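Local coordinates for thiamine-monophosphate kinase (Stenotrophomonas maltophilia, PDB 6XEP), which probably catalyses the ATP-dependent phosphorylation of thiamine monophosphate to thiamine diphosphate, the active form of vitamin B1, at residues A[149-154]-A[219-224]. Sequence-based numbering, arbitrary orientation.
Sequences QALRRD and HAAVDV
Arg152 and Ala221 carry the one direct backbone hydrogen bond: Ala221 N donates to Arg152 O at 3.0 Å, where the run 151-153 is inclined 72° to 219-222 beside the edge strand 220-224. The same oxygen takes a CA-H...O contact from Ala220 CA at 3.1 Å, while a water accepts from Arg152 N and donates to His219 O, a second tie. Leu151 reaches in with CD1, 4.1 Å from Ala221 CB. Arg153 lies along the strand, its CG 3.5 Å from Ala221 O. With its chain extended from CG to NE (chi3 177°), it brings the guanidinium to Val222, whose CG2 sits over one face, toward the rim, 3.7 Å from Arg153 NE. Arg152 turns the other way and grips Asp154 side-on, NE to OD1 and NH2 to OD2, both 2.8 Å; its NH2 also forms a salt bridge with Asp36 of the second subunit. Ala220, Val222 and Val224 turn their backbone bonds to strand 277-282, and Ala221 N points to the loop. Arg153 NH2 stays 4.6 Å from Asp223 OD1, without a bond, while Asp223 OD2 bonds to Ser81 OG. This is the edge of the PurM-like C-terminal sheet, beside the subunit interface, where Arg153 is predicted to bind ATP and Asp223 magnesium.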
loop_
_atom_site.group_PDB
_atom_site.type_symbol
_atom_site.label_atom_id
_atom_site.label_comp_id
_atom_site.label_asym_id
_atom_site.label_seq_id
_atom_site.Cartn_x
_atom_site.Cartn_y
_atom_site.Cartn_z
ATOM N N GLN A 149 15.348 -6.755 -17.927
ATOM C CA GLN A 149 16.407 -6.247 -17.068
ATOM C C GLN A 149 16.222 -6.613 -15.603
ATOM O O GLN A 149 17.148 -6.400 -14.819
ATOM C CB GLN A 149 16.502 -4.724 -17.180
ATOM C CG GLN A 149 17.013 -4.226 -18.528
ATOM C CD GLN A 149 18.463 -4.605 -18.745
ATOM O OE1 GLN A 149 18.765 -5.536 -19.497
ATOM N NE2 GLN A 149 19.375 -3.895 -18.066
ATOM N N ALA A 150 15.057 -7.130 -15.214
ATOM C CA ALA A 150 14.825 -7.460 -13.812
ATOM C C ALA A 150 15.748 -8.586 -13.366
ATOM O O ALA A 150 16.003 -9.533 -14.112
ATOM C CB ALA A 150 13.368 -7.867 -13.583
ATOM N N LEU A 151 16.279 -8.462 -12.156
ATOM C CA LEU A 151 16.992 -9.565 -11.543
ATOM C C LEU A 151 15.994 -10.563 -10.977
ATOM O O LEU A 151 14.911 -10.194 -10.497
ATOM C CB LEU A 151 17.901 -9.080 -10.415
ATOM C CG LEU A 151 18.976 -8.069 -10.813
ATOM C CD1 LEU A 151 19.564 -7.464 -9.553
ATOM C CD2 LEU A 151 20.028 -8.787 -11.619
ATOM N N ARG A 152 16.393 -11.824 -10.991
ATOM C CA ARG A 152 15.514 -12.927 -10.620
ATOM C C ARG A 152 16.240 -13.861 -9.665
ATOM O O ARG A 152 17.468 -13.844 -9.567
ATOM C CB ARG A 152 15.047 -13.708 -11.854
ATOM C CG ARG A 152 14.157 -12.902 -12.799
ATOM C CD ARG A 152 13.827 -13.726 -14.027
ATOM N NE ARG A 152 13.135 -14.966 -13.676
ATOM C CZ ARG A 152 11.812 -15.093 -13.575
ATOM N NH1 ARG A 152 11.014 -14.051 -13.786
ATOM N NH2 ARG A 152 11.274 -16.270 -13.263
ATOM N N ARG A 153 15.458 -14.672 -8.951
ATOM C CA ARG A 153 15.997 -15.650 -8.013
ATOM C C ARG A 153 16.268 -17.010 -8.637
ATOM O O ARG A 153 16.912 -17.850 -7.994
ATOM C CB ARG A 153 15.033 -15.843 -6.841
ATOM C CG ARG A 153 14.725 -14.586 -6.042
ATOM C CD ARG A 153 13.651 -14.855 -4.997
ATOM N NE ARG A 153 13.403 -13.669 -4.172
ATOM C CZ ARG A 153 12.628 -13.661 -3.095
ATOM N NH1 ARG A 153 12.015 -14.771 -2.709
ATOM N NH2 ARG A 153 12.466 -12.539 -2.397
ATOM N N ASP A 154 15.786 -17.262 -9.855
ATOM C CA ASP A 154 15.749 -18.613 -10.401
ATOM C C ASP A 154 16.817 -18.865 -11.460
ATOM O O ASP A 154 16.784 -19.908 -12.127
ATOM C CB ASP A 154 14.352 -18.919 -10.968
ATOM C CG ASP A 154 13.996 -18.052 -12.168
ATOM O OD1 ASP A 154 14.622 -16.998 -12.358
ATOM O OD2 ASP A 154 13.076 -18.417 -12.929
ATOM N N HIS A 219 23.906 -13.309 -12.177
ATOM C CA HIS A 219 22.925 -14.235 -12.729
ATOM C C HIS A 219 21.629 -14.267 -11.939
ATOM O O HIS A 219 20.546 -14.379 -12.528
ATOM C CB HIS A 219 23.508 -15.651 -12.775
ATOM C CG HIS A 219 24.521 -15.855 -13.858
ATOM N ND1 HIS A 219 25.474 -16.850 -13.806
ATOM C CD2 HIS A 219 24.710 -15.216 -15.035
ATOM C CE1 HIS A 219 26.223 -16.799 -14.894
ATOM N NE2 HIS A 219 25.771 -15.825 -15.664
ATOM N N ALA A 220 21.724 -14.209 -10.614
ATOM C CA ALA A 220 20.567 -14.280 -9.735
ATOM C C ALA A 220 20.851 -13.434 -8.507
ATOM O O ALA A 220 22.008 -13.212 -8.143
ATOM C CB ALA A 220 20.254 -15.725 -9.336
ATOM N N ALA A 221 19.787 -12.962 -7.868
ATOM C CA ALA A 221 19.952 -12.131 -6.685
ATOM C C ALA A 221 18.738 -12.276 -5.780
ATOM O O ALA A 221 17.645 -12.627 -6.221
ATOM C CB ALA A 221 20.150 -10.646 -7.064
ATOM N N VAL A 222 18.941 -11.954 -4.504
ATOM C CA VAL A 222 17.871 -11.952 -3.516
ATOM C C VAL A 222 18.285 -10.961 -2.444
ATOM O O VAL A 222 19.473 -10.746 -2.219
ATOM C CB VAL A 222 17.644 -13.379 -2.945
ATOM C CG1 VAL A 222 18.883 -13.867 -2.175
ATOM C CG2 VAL A 222 16.426 -13.413 -2.050
ATOM N N ASP A 223 17.313 -10.336 -1.780
ATOM C CA ASP A 223 17.731 -9.529 -0.649
ATOM C C ASP A 223 17.673 -10.356 0.629
ATOM O O ASP A 223 16.869 -11.290 0.762
ATOM C CB ASP A 223 16.962 -8.204 -0.547
ATOM C CG ASP A 223 15.611 -8.329 0.065
ATOM O OD1 ASP A 223 14.941 -9.357 -0.173
ATOM O OD2 ASP A 223 15.207 -7.338 0.757
ATOM N N VAL A 224 18.615 -10.083 1.517
ATOM C CA VAL A 224 18.796 -10.854 2.739
ATOM C C VAL A 224 18.074 -10.098 3.844
ATOM O O VAL A 224 18.575 -9.096 4.360
ATOM C CB VAL A 224 20.272 -11.065 3.078
ATOM C CG1 VAL A 224 20.379 -11.989 4.303
ATOM C CG2 VAL A 224 20.989 -11.666 1.885
HETATM O O HOH W 1 18.594 -12.561 -12.774
#